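Local atomic coordinates of sulfate adenylyltransferase (Allochromatium vinosum, PDB entry 4DNX), a protein that catalyses the transfer of an adenylyl group from ATP to sulfate, giving adenosine 5'-phosphosulfate and diphosphate. Residues 31-36 with 100-105; 38-43 with 83-88; 112-117 with 160-165; 118-123 with 153-158. One frame throughout, in Å; residues are numbered along the deposited sequence.

Contact 1. Residues 31-36 with 100-105; sequences LPSVIV and ALRDPN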
# COMPACT_ATOMS: atom_id res chain seq x y z
N LEU A 31 -12.87 -24.94 -7.79
CA LEU A 31 -12.07 -25.92 -7.06
C LEU A 31 -12.80 -26.40 -5.78
O LEU A 31 -13.57 -25.61 -5.19
CB LEU A 31 -10.73 -25.27 -6.63
CG LEU A 31 -9.66 -25.07 -7.72
CD1 LEU A 31 -8.42 -24.38 -7.14
CD2 LEU A 31 -9.30 -26.41 -8.37
N PRO A 32 -12.56 -27.65 -5.34
CA PRO A 32 -12.94 -28.02 -3.95
C PRO A 32 -12.26 -27.04 -2.99
O PRO A 32 -11.12 -26.61 -3.22
CB PRO A 32 -12.29 -29.39 -3.75
CG PRO A 32 -11.91 -29.88 -5.18
CD PRO A 32 -11.61 -28.61 -5.92
N SER A 33 -12.93 -26.71 -1.90
CA SER A 33 -12.39 -25.65 -1.04
C SER A 33 -12.57 -25.97 0.44
O SER A 33 -13.42 -26.79 0.79
CB SER A 33 -13.04 -24.30 -1.42
OG SER A 33 -14.44 -24.24 -1.09
N VAL A 34 -11.76 -25.34 1.28
CA VAL A 34 -11.90 -25.49 2.74
C VAL A 34 -11.75 -24.10 3.31
O VAL A 34 -11.00 -23.32 2.77
CB VAL A 34 -10.82 -26.41 3.37
CG1 VAL A 34 -11.08 -27.92 3.00
CG2 VAL A 34 -9.41 -25.97 3.00
N ILE A 35 -12.46 -23.82 4.40
CA ILE A 35 -12.22 -22.55 5.16
C ILE A 35 -11.14 -22.85 6.21
O ILE A 35 -11.30 -23.78 7.01
CB ILE A 35 -13.54 -22.03 5.83
CG1 ILE A 35 -14.59 -21.66 4.74
CG2 ILE A 35 -13.21 -20.91 6.85
CD1 ILE A 35 -16.06 -21.85 5.21
N VAL A 36 -10.04 -22.10 6.18
CA VAL A 36 -8.89 -22.42 7.03
C VAL A 36 -9.01 -21.68 8.37
O VAL A 36 -9.90 -20.84 8.54
CB VAL A 36 -7.53 -22.08 6.32
CG1 VAL A 36 -7.39 -22.92 5.04
CG2 VAL A 36 -7.34 -20.58 6.00
N ALA A 100 -8.93 -24.66 -3.15
CA ALA A 100 -8.97 -23.23 -2.78
C ALA A 100 -9.02 -23.14 -1.26
O ALA A 100 -9.77 -23.89 -0.61
CB ALA A 100 -10.21 -22.54 -3.40
N LEU A 101 -8.20 -22.26 -0.70
CA LEU A 101 -8.23 -21.97 0.75
C LEU A 101 -9.03 -20.68 0.95
O LEU A 101 -8.70 -19.65 0.38
CB LEU A 101 -6.80 -21.78 1.27
CG LEU A 101 -5.79 -22.90 1.03
CD1 LEU A 101 -4.47 -22.58 1.70
CD2 LEU A 101 -6.34 -24.29 1.47
N ARG A 102 -10.10 -20.74 1.76
CA ARG A 102 -11.04 -19.63 1.91
C ARG A 102 -10.79 -18.94 3.26
O ARG A 102 -10.38 -19.60 4.20
CB ARG A 102 -12.47 -20.13 1.79
CG ARG A 102 -12.82 -20.48 0.30
CD ARG A 102 -14.24 -20.97 0.14
NE ARG A 102 -14.58 -21.08 -1.29
CZ ARG A 102 -15.00 -20.10 -2.11
NH1 ARG A 102 -15.10 -18.81 -1.70
NH2 ARG A 102 -15.25 -20.39 -3.38
N ASP A 103 -11.00 -17.63 3.30
CA ASP A 103 -10.63 -16.76 4.42
C ASP A 103 -11.72 -16.82 5.52
O ASP A 103 -12.86 -16.47 5.28
CB ASP A 103 -10.54 -15.32 3.87
CG ASP A 103 -9.74 -14.41 4.76
OD1 ASP A 103 -9.66 -14.63 6.01
OD2 ASP A 103 -9.14 -13.44 4.19
N PRO A 104 -11.32 -17.18 6.74
CA PRO A 104 -12.29 -17.19 7.86
C PRO A 104 -12.65 -15.80 8.37
O PRO A 104 -13.63 -15.67 9.14
CB PRO A 104 -11.55 -17.98 8.95
CG PRO A 104 -10.10 -17.63 8.76
CD PRO A 104 -10.00 -17.67 7.19
N ASN A 105 -11.90 -14.78 7.95
CA ASN A 105 -12.03 -13.44 8.56
C ASN A 105 -12.63 -12.36 7.64
O ASN A 105 -12.49 -11.15 7.88
CB ASN A 105 -10.68 -12.97 9.07
CG ASN A 105 -10.15 -13.83 10.21
OD1 ASN A 105 -10.91 -14.27 11.13
ND2 ASN A 105 -8.86 -14.08 10.16
O HOH W 1 -14.07 -22.74 -4.67
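S33, V34 and I35 pair with A100, L101 and R102 as two parallel strands of the mixed beta-sheet of the PUA-like domain. Four backbone bonds alternate between the chains: A100 N gives to P32 O (2.9 Å), V34 N to A100 O, R102 N to V34 O, and V36 N to R102 O. On the face shared by S33, A100, I35 and R102, the arginine, extended from CG to NE, runs back along its partner strand. Its NE meets S33 OG at the guanidinium edge in a weak hydrogen bond of 3.2 Å, bent to 140°. The serine offers OG there because chi1 is 68°, with the hydroxyl between the backbone N and the carbonyl carbon. On the other face, L101 CD2 touches V34 CG2 at 3.8 Å and V36 CG1 at 4.0 Å. Past the end of strand 98-102, P104 CB packs on I35 CG2. Further out, R102 NH2 donates to a water (2.9 Å) that in turn donates to L31 O. R102 NH2 also forms a salt bridge with E29 OE1, while NH1 is held by N109 O. A leucine in place of R102 would probably leave E29 without its opposite charge and N109 O without this donor. An Asx turn shapes the chain beyond the strand: D103 OD1 accepts from N105 N at 3.0 Å, met from above the carboxylate plane.

Contact 2. Residues 38-43 with 83-88; sequences SQAAGN and LLCLLE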
# COMPACT_ATOMS: atom_id res chain seq x y z
N SER A 38 -7.90 -18.90 11.30
CA SER A 38 -7.26 -17.58 11.22
C SER A 38 -5.71 -17.69 11.28
O SER A 38 -5.00 -16.88 10.61
CB SER A 38 -7.84 -16.66 12.32
OG SER A 38 -7.31 -15.35 12.29
N GLN A 39 -5.18 -18.67 12.04
CA GLN A 39 -3.74 -18.89 12.12
C GLN A 39 -3.17 -19.26 10.73
O GLN A 39 -2.21 -18.65 10.28
CB GLN A 39 -3.38 -19.94 13.19
CG GLN A 39 -1.92 -20.40 13.11
CD GLN A 39 -1.61 -21.38 14.24
OE1 GLN A 39 -1.33 -22.58 14.00
NE2 GLN A 39 -1.66 -20.88 15.47
N ALA A 40 -3.80 -20.22 10.07
CA ALA A 40 -3.34 -20.58 8.73
C ALA A 40 -3.50 -19.40 7.76
O ALA A 40 -2.69 -19.23 6.82
CB ALA A 40 -4.09 -21.80 8.21
N ALA A 41 -4.61 -18.65 7.87
CA ALA A 41 -4.80 -17.50 6.96
C ALA A 41 -3.68 -16.46 7.13
O ALA A 41 -3.21 -15.86 6.15
CB ALA A 41 -6.22 -16.88 7.14
N GLY A 42 -3.30 -16.20 8.37
CA GLY A 42 -2.20 -15.25 8.64
C GLY A 42 -0.88 -15.78 8.08
O GLY A 42 -0.06 -15.03 7.53
N ASN A 43 -0.68 -17.09 8.22
CA ASN A 43 0.52 -17.75 7.68
C ASN A 43 0.52 -17.51 6.16
O ASN A 43 1.58 -17.18 5.56
CB ASN A 43 0.46 -19.28 7.94
CG ASN A 43 0.78 -19.69 9.40
OD1 ASN A 43 1.32 -18.91 10.17
ND2 ASN A 43 0.46 -20.94 9.74
N LEU A 83 4.68 -23.96 10.15
CA LEU A 83 3.62 -23.29 9.41
C LEU A 83 2.65 -24.36 8.99
O LEU A 83 2.88 -25.04 8.00
CB LEU A 83 4.17 -22.63 8.15
CG LEU A 83 5.04 -21.38 8.30
CD1 LEU A 83 5.34 -20.83 6.86
CD2 LEU A 83 4.39 -20.31 9.19
N LEU A 84 1.57 -24.51 9.76
CA LEU A 84 0.65 -25.63 9.53
C LEU A 84 -0.71 -25.13 9.03
O LEU A 84 -1.18 -24.02 9.36
CB LEU A 84 0.47 -26.44 10.81
CG LEU A 84 1.64 -27.36 11.20
CD1 LEU A 84 1.49 -27.82 12.62
CD2 LEU A 84 1.69 -28.60 10.25
N CYS A 85 -1.34 -25.97 8.22
CA CYS A 85 -2.77 -25.78 7.87
C CYS A 85 -3.52 -26.98 8.42
O CYS A 85 -3.60 -28.05 7.79
CB CYS A 85 -2.96 -25.72 6.34
SG CYS A 85 -4.69 -25.41 5.93
N LEU A 86 -4.04 -26.79 9.63
CA LEU A 86 -4.75 -27.86 10.34
C LEU A 86 -6.24 -27.67 10.16
O LEU A 86 -6.73 -26.54 10.22
CB LEU A 86 -4.40 -27.80 11.83
CG LEU A 86 -2.99 -28.28 12.21
CD1 LEU A 86 -2.67 -27.95 13.66
CD2 LEU A 86 -2.94 -29.78 12.02
N LEU A 87 -6.95 -28.77 9.99
CA LEU A 87 -8.40 -28.79 9.70
C LEU A 87 -9.04 -29.88 10.57
O LEU A 87 -8.41 -30.88 10.91
CB LEU A 87 -8.62 -29.15 8.24
CG LEU A 87 -7.99 -28.23 7.16
CD1 LEU A 87 -8.27 -28.92 5.82
CD2 LEU A 87 -8.58 -26.83 7.22
N GLU A 88 -10.34 -29.72 10.85
CA GLU A 88 -11.07 -30.76 11.53
C GLU A 88 -11.14 -32.04 10.66
O GLU A 88 -11.01 -33.18 11.16
CB GLU A 88 -12.47 -30.22 11.82
CG GLU A 88 -13.36 -31.19 12.57
CD GLU A 88 -12.72 -31.66 13.87
OE1 GLU A 88 -12.09 -30.81 14.55
OE2 GLU A 88 -12.84 -32.87 14.18
O HOH W 2 0.89 -22.77 12.06
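Helix 38-48, which follows strand 33-35 directly, packs by A40 and N43 against residues 83-85, on the same run of chain as strand 86-87 of the PUA-like domain sheet. No direct hydrogen bond joins the two segments; van der Waals contacts, partly against polar oxygens, and one bridging water hold them together. A40 lies with its CB on the backbone, 3.8 Å from L84 O, and the same methyl reaches C85 SG at 4.3 Å. Because alanine carries only this one carbon, the helix can come close, with the CA atoms of A40 and C85 just 5.3 Å apart. One turn further on, N43 crosses L83 at a slant, and the leucine's CD2 touches the amide at its oxygen, OD1, at 3.5 Å. The chi1 of N43, -76°, sets CG anti to the carbonyl carbon and carries the amide over to the 83-84 backbone. The nitrogen end is met by water: N43 ND2 and L84 N both donate to it, each at 3.0 Å, and the water donates to Q39 OE1 at 3.0 Å. That single molecule therefore ties two helix side chains to a backbone N-H. Q39 OE1 has a second partner in Q152 NE2, which helps fix the glutamine's end. F58, from strand 57-58, packs against A40, N43 and C85 alike, and F149 of helix 144-149 touches both Q39 and L84. The whole is a helix packed on the sheet by one small residue, A40, with N43 and Q39 beside it.

Contact 3. Residues 112-117 with 160-165; sequences LAVMDV and PIQVLN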
# COMPACT_ATOMS: atom_id res chain seq x y z
N LEU A 112 -8.65 -17.03 -0.55
CA LEU A 112 -7.41 -16.32 -0.14
C LEU A 112 -6.19 -16.86 -0.93
O LEU A 112 -5.29 -16.09 -1.30
CB LEU A 112 -7.18 -16.52 1.37
CG LEU A 112 -5.88 -16.04 2.02
CD1 LEU A 112 -5.70 -14.54 1.83
CD2 LEU A 112 -5.84 -16.40 3.51
N ALA A 113 -6.20 -18.15 -1.26
CA ALA A 113 -5.01 -18.77 -1.91
C ALA A 113 -5.47 -20.05 -2.59
O ALA A 113 -6.53 -20.58 -2.28
CB ALA A 113 -3.92 -19.12 -0.86
N VAL A 114 -4.65 -20.49 -3.55
CA VAL A 114 -4.83 -21.78 -4.21
C VAL A 114 -3.66 -22.66 -3.76
O VAL A 114 -2.51 -22.20 -3.72
CB VAL A 114 -4.81 -21.59 -5.76
CG1 VAL A 114 -4.85 -22.93 -6.47
CG2 VAL A 114 -6.00 -20.76 -6.19
N MET A 115 -3.93 -23.92 -3.44
CA MET A 115 -2.89 -24.79 -2.89
C MET A 115 -2.80 -26.06 -3.69
O MET A 115 -3.83 -26.61 -4.07
CB MET A 115 -3.25 -25.14 -1.44
CG MET A 115 -2.25 -26.03 -0.76
SD MET A 115 -2.78 -26.13 1.00
CE MET A 115 -1.49 -27.17 1.59
N ASP A 116 -1.58 -26.49 -4.00
CA ASP A 116 -1.38 -27.85 -4.54
C ASP A 116 -1.09 -28.76 -3.37
O ASP A 116 -0.06 -28.61 -2.70
CB ASP A 116 -0.23 -27.88 -5.58
CG ASP A 116 -0.58 -27.08 -6.81
OD1 ASP A 116 -1.57 -27.45 -7.48
OD2 ASP A 116 0.07 -26.04 -7.07
N VAL A 117 -2.01 -29.68 -3.11
CA VAL A 117 -1.89 -30.50 -1.92
C VAL A 117 -0.95 -31.69 -2.20
O VAL A 117 -1.23 -32.52 -3.10
CB VAL A 117 -3.27 -30.98 -1.44
CG1 VAL A 117 -3.12 -31.95 -0.27
CG2 VAL A 117 -4.12 -29.77 -1.07
N PRO A 160 2.61 -26.38 -1.70
CA PRO A 160 2.88 -25.00 -2.06
C PRO A 160 1.58 -24.21 -2.33
O PRO A 160 0.58 -24.81 -2.75
CB PRO A 160 3.72 -25.11 -3.36
CG PRO A 160 3.29 -26.44 -3.94
CD PRO A 160 2.94 -27.33 -2.80
N ILE A 161 1.62 -22.89 -2.09
CA ILE A 161 0.43 -22.07 -2.31
C ILE A 161 0.75 -20.88 -3.21
O ILE A 161 1.91 -20.47 -3.32
CB ILE A 161 -0.20 -21.55 -0.94
CG1 ILE A 161 0.74 -20.57 -0.25
CG2 ILE A 161 -0.59 -22.75 -0.02
CD1 ILE A 161 0.10 -19.96 1.06
N GLN A 162 -0.30 -20.36 -3.84
CA GLN A 162 -0.31 -19.10 -4.62
C GLN A 162 -1.37 -18.23 -3.95
O GLN A 162 -2.56 -18.60 -3.90
CB GLN A 162 -0.68 -19.37 -6.08
CG GLN A 162 0.36 -20.25 -6.78
CD GLN A 162 -0.18 -20.85 -8.09
OE1 GLN A 162 -1.11 -21.68 -8.12
NE2 GLN A 162 0.40 -20.42 -9.18
N VAL A 163 -0.93 -17.07 -3.47
CA VAL A 163 -1.77 -16.15 -2.67
C VAL A 163 -2.40 -15.06 -3.55
O VAL A 163 -1.71 -14.46 -4.39
CB VAL A 163 -0.96 -15.54 -1.52
CG1 VAL A 163 -1.86 -14.56 -0.73
CG2 VAL A 163 -0.37 -16.68 -0.62
N LEU A 164 -3.72 -14.87 -3.43
CA LEU A 164 -4.48 -14.00 -4.32
C LEU A 164 -4.78 -12.62 -3.73
O LEU A 164 -5.11 -11.67 -4.45
CB LEU A 164 -5.81 -14.69 -4.74
CG LEU A 164 -5.59 -16.01 -5.48
CD1 LEU A 164 -6.98 -16.52 -5.93
CD2 LEU A 164 -4.70 -15.84 -6.71
N ASN A 165 -4.70 -12.53 -2.41
CA ASN A 165 -4.93 -11.23 -1.73
C ASN A 165 -4.36 -11.28 -0.34
O ASN A 165 -3.84 -12.33 0.12
CB ASN A 165 -6.42 -10.84 -1.70
CG ASN A 165 -7.28 -11.88 -1.01
OD1 ASN A 165 -7.22 -12.04 0.22
ND2 ASN A 165 -8.08 -12.61 -1.80
O HOH W 3 -0.65 -23.59 -5.91
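L112 to D116 and P160 to V163 run antiparallel as neighbouring strands of the PUA-like domain sheet, and their side chains fit together differently on its two faces. Backbone bonds join them from L164 N to L112 O, V114 N to Q162 O, Q162 N to V114 O and D116 N to P160 O. On the face of A113, M115, I161 and V163 the relief is uneven. A113 offers a single methyl, its CB 4.3 Å from V163 CG2 and 4.4 Å from I161 CB, a low spot beside two branched neighbours. M115 is the long bump: extended throughout, with CG anti to the backbone N (chi1 -180°), it slants across I161 and puts its CG 3.7 Å from I161 CG2. Helix 38-48 lies over I161, where A44 and L47 meet it. On the other face V114 CG2 only grazes L164 CD1, and helix 18-28 covers this side, with A28 against V114 and H21 and S25 against L164. A classic beta bulge sets L112 and A113 together opposite L101. L112 points its CB away from the partner strand, yet its CD1 returns to wedge at right angles against N165, 3.3 Å from N165 OD1. That asparagine is positioned by S167 N, which gives to OD1, and by V111 O, which accepts from ND2. At the other end P160 CD sits on D116 O at 3.3 Å. D116 OD1 forms a salt bridge with R98, while a water bridges D116 OD2 (2.8 Å) and Q162 OE1 (3.0 Å).

Contact 4. Residues 118-123 with 153-158; sequences TAVEQV and GRTAIS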
# COMPACT_ATOMS: atom_id res chain seq x y z
N THR A 118 0.18 -31.75 -1.49
CA THR A 118 1.09 -32.89 -1.69
C THR A 118 1.04 -33.92 -0.56
O THR A 118 1.56 -35.03 -0.71
CB THR A 118 2.52 -32.45 -2.00
OG1 THR A 118 2.97 -31.55 -0.99
CG2 THR A 118 2.52 -31.73 -3.37
N ALA A 119 0.40 -33.59 0.56
CA ALA A 119 0.16 -34.61 1.57
C ALA A 119 -0.98 -34.22 2.47
O ALA A 119 -1.26 -33.02 2.66
CB ALA A 119 1.41 -34.86 2.41
N VAL A 120 -1.65 -35.24 2.98
CA VAL A 120 -2.70 -35.04 3.96
C VAL A 120 -2.37 -36.03 5.09
O VAL A 120 -2.34 -37.25 4.86
CB VAL A 120 -4.10 -35.37 3.38
CG1 VAL A 120 -5.16 -35.32 4.47
CG2 VAL A 120 -4.48 -34.44 2.22
N GLU A 121 -2.16 -35.52 6.30
CA GLU A 121 -1.64 -36.31 7.42
C GLU A 121 -2.46 -36.09 8.70
O GLU A 121 -2.92 -34.99 8.95
CB GLU A 121 -0.17 -35.93 7.70
CG GLU A 121 0.78 -36.17 6.51
CD GLU A 121 2.20 -35.62 6.74
OE1 GLU A 121 2.32 -34.41 6.88
OE2 GLU A 121 3.17 -36.43 6.77
N GLN A 122 -2.64 -37.14 9.50
CA GLN A 122 -3.24 -36.98 10.83
C GLN A 122 -2.15 -36.75 11.85
O GLN A 122 -1.16 -37.49 11.88
CB GLN A 122 -4.01 -38.26 11.20
CG GLN A 122 -4.97 -38.72 10.12
CD GLN A 122 -5.95 -37.62 9.74
OE1 GLN A 122 -6.48 -36.91 10.61
NE2 GLN A 122 -6.19 -37.46 8.44
N VAL A 123 -2.33 -35.76 12.72
CA VAL A 123 -1.39 -35.49 13.79
C VAL A 123 -1.82 -36.19 15.08
O VAL A 123 -2.97 -36.04 15.52
CB VAL A 123 -1.28 -34.00 14.04
CG1 VAL A 123 -0.03 -33.74 14.88
CG2 VAL A 123 -1.22 -33.24 12.69
N GLY A 153 -8.13 -28.62 14.98
CA GLY A 153 -8.27 -29.93 14.38
C GLY A 153 -6.91 -30.59 14.22
O GLY A 153 -5.86 -29.95 14.50
N ARG A 154 -6.91 -31.82 13.70
CA ARG A 154 -5.72 -32.68 13.67
C ARG A 154 -5.35 -33.20 12.28
O ARG A 154 -4.48 -34.07 12.15
CB ARG A 154 -5.90 -33.88 14.63
CG ARG A 154 -6.09 -33.48 16.09
CD ARG A 154 -4.94 -32.62 16.61
NE ARG A 154 -4.87 -32.71 18.07
CZ ARG A 154 -4.62 -33.81 18.79
NH1 ARG A 154 -4.37 -35.00 18.20
NH2 ARG A 154 -4.61 -33.70 20.10
N THR A 155 -6.01 -32.69 11.23
CA THR A 155 -5.65 -33.07 9.86
C THR A 155 -4.79 -31.97 9.25
O THR A 155 -5.25 -30.86 9.04
CB THR A 155 -6.91 -33.30 8.99
OG1 THR A 155 -7.70 -34.36 9.57
CG2 THR A 155 -6.53 -33.72 7.57
N ALA A 156 -3.53 -32.30 8.95
CA ALA A 156 -2.61 -31.32 8.36
C ALA A 156 -2.57 -31.50 6.84
O ALA A 156 -2.34 -32.62 6.35
CB ALA A 156 -1.22 -31.53 8.94
N ILE A 157 -2.81 -30.42 6.10
CA ILE A 157 -2.67 -30.45 4.64
C ILE A 157 -1.45 -29.62 4.28
O ILE A 157 -1.22 -28.52 4.86
CB ILE A 157 -3.96 -30.00 3.92
CG1 ILE A 157 -4.32 -28.56 4.28
CG2 ILE A 157 -5.12 -30.92 4.36
CD1 ILE A 157 -5.44 -27.97 3.36
N SER A 158 -0.64 -30.16 3.38
CA SER A 158 0.67 -29.52 3.09
C SER A 158 0.90 -29.42 1.60
O SER A 158 0.29 -30.17 0.81
CB SER A 158 1.83 -30.29 3.75
OG SER A 158 1.81 -31.68 3.41
O HOH W 4 3.51 -32.31 1.73
O HOH W 5 0.55 -32.88 5.52
O HOH W 6 -8.48 -35.31 11.85
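T155 and Q122 face each other as a non-hydrogen-bonded pair where strand 119-122 runs antiparallel to strand 155-163 in the mixed sheet of the PUA-like domain. From T155 CB, which lies 4.0 Å from Q122 OE1, the side chain forks. OG1, anti to the carbonyl carbon at chi1 -60°, lies beside the glutamine amide, 3.0 Å from Q122 OE1. A water bridges the two, 2.6 Å from T155 OG1 and donating to Q122 OE1 at 2.8 Å. The other branch, CG2, slants against V120 CG1 at 3.7 Å and reaches Q122 NE2 at 3.9 Å. An alanine in place of T155 would probably leave the water held by Q122 OE1 without its second anchor and open a gap beside V120 CG1. Q122 bends at chi2 (-56°), which folds its amide back alongside the threonine. Backbone bonds flank this pair on either side: E121 N gives to A156 O, A156 N to E121 O, and V123 N to R154 O. At the start, a classic beta bulge sets T118 and A119 together opposite S158, T118 N giving S158 O a bond of 2.8 Å and A119 N a weak one. On the face of A119, E121, A156 and S158, E121 OE1 accepts from L61 N. Strand 155-163 pairs on its other edge with strand 86-87 through T155 and L87, and I157 bonds to C85 beside it, while V123 tucks its side chain against L86 and against M128 and M131 of helix 125-136.

In the fold
All four contacts lie in the PUA-like domain and reach one mixed sheet. Contacts 3 and 4 share strand 155-163, whose two ends pair with strands 111-116 and 119-122, and M115 CE reaches over to S158. Contact 1 joins contact 3 through the backbone bonds of L101 with L112 and A113. Contact 2 differs in kind: a helix laid on the sheet, wholly buried, without direct hydrogen bonds and with the smallest interface. Contact 3 is also buried, with helices on both faces, whereas contacts 1 and 4 are partly open. Contact 4 holds three bridging waters against one in each of the others, and contact 1 adds the links of R102. V36 ties contacts 1 and 2 by touching C85 and A41.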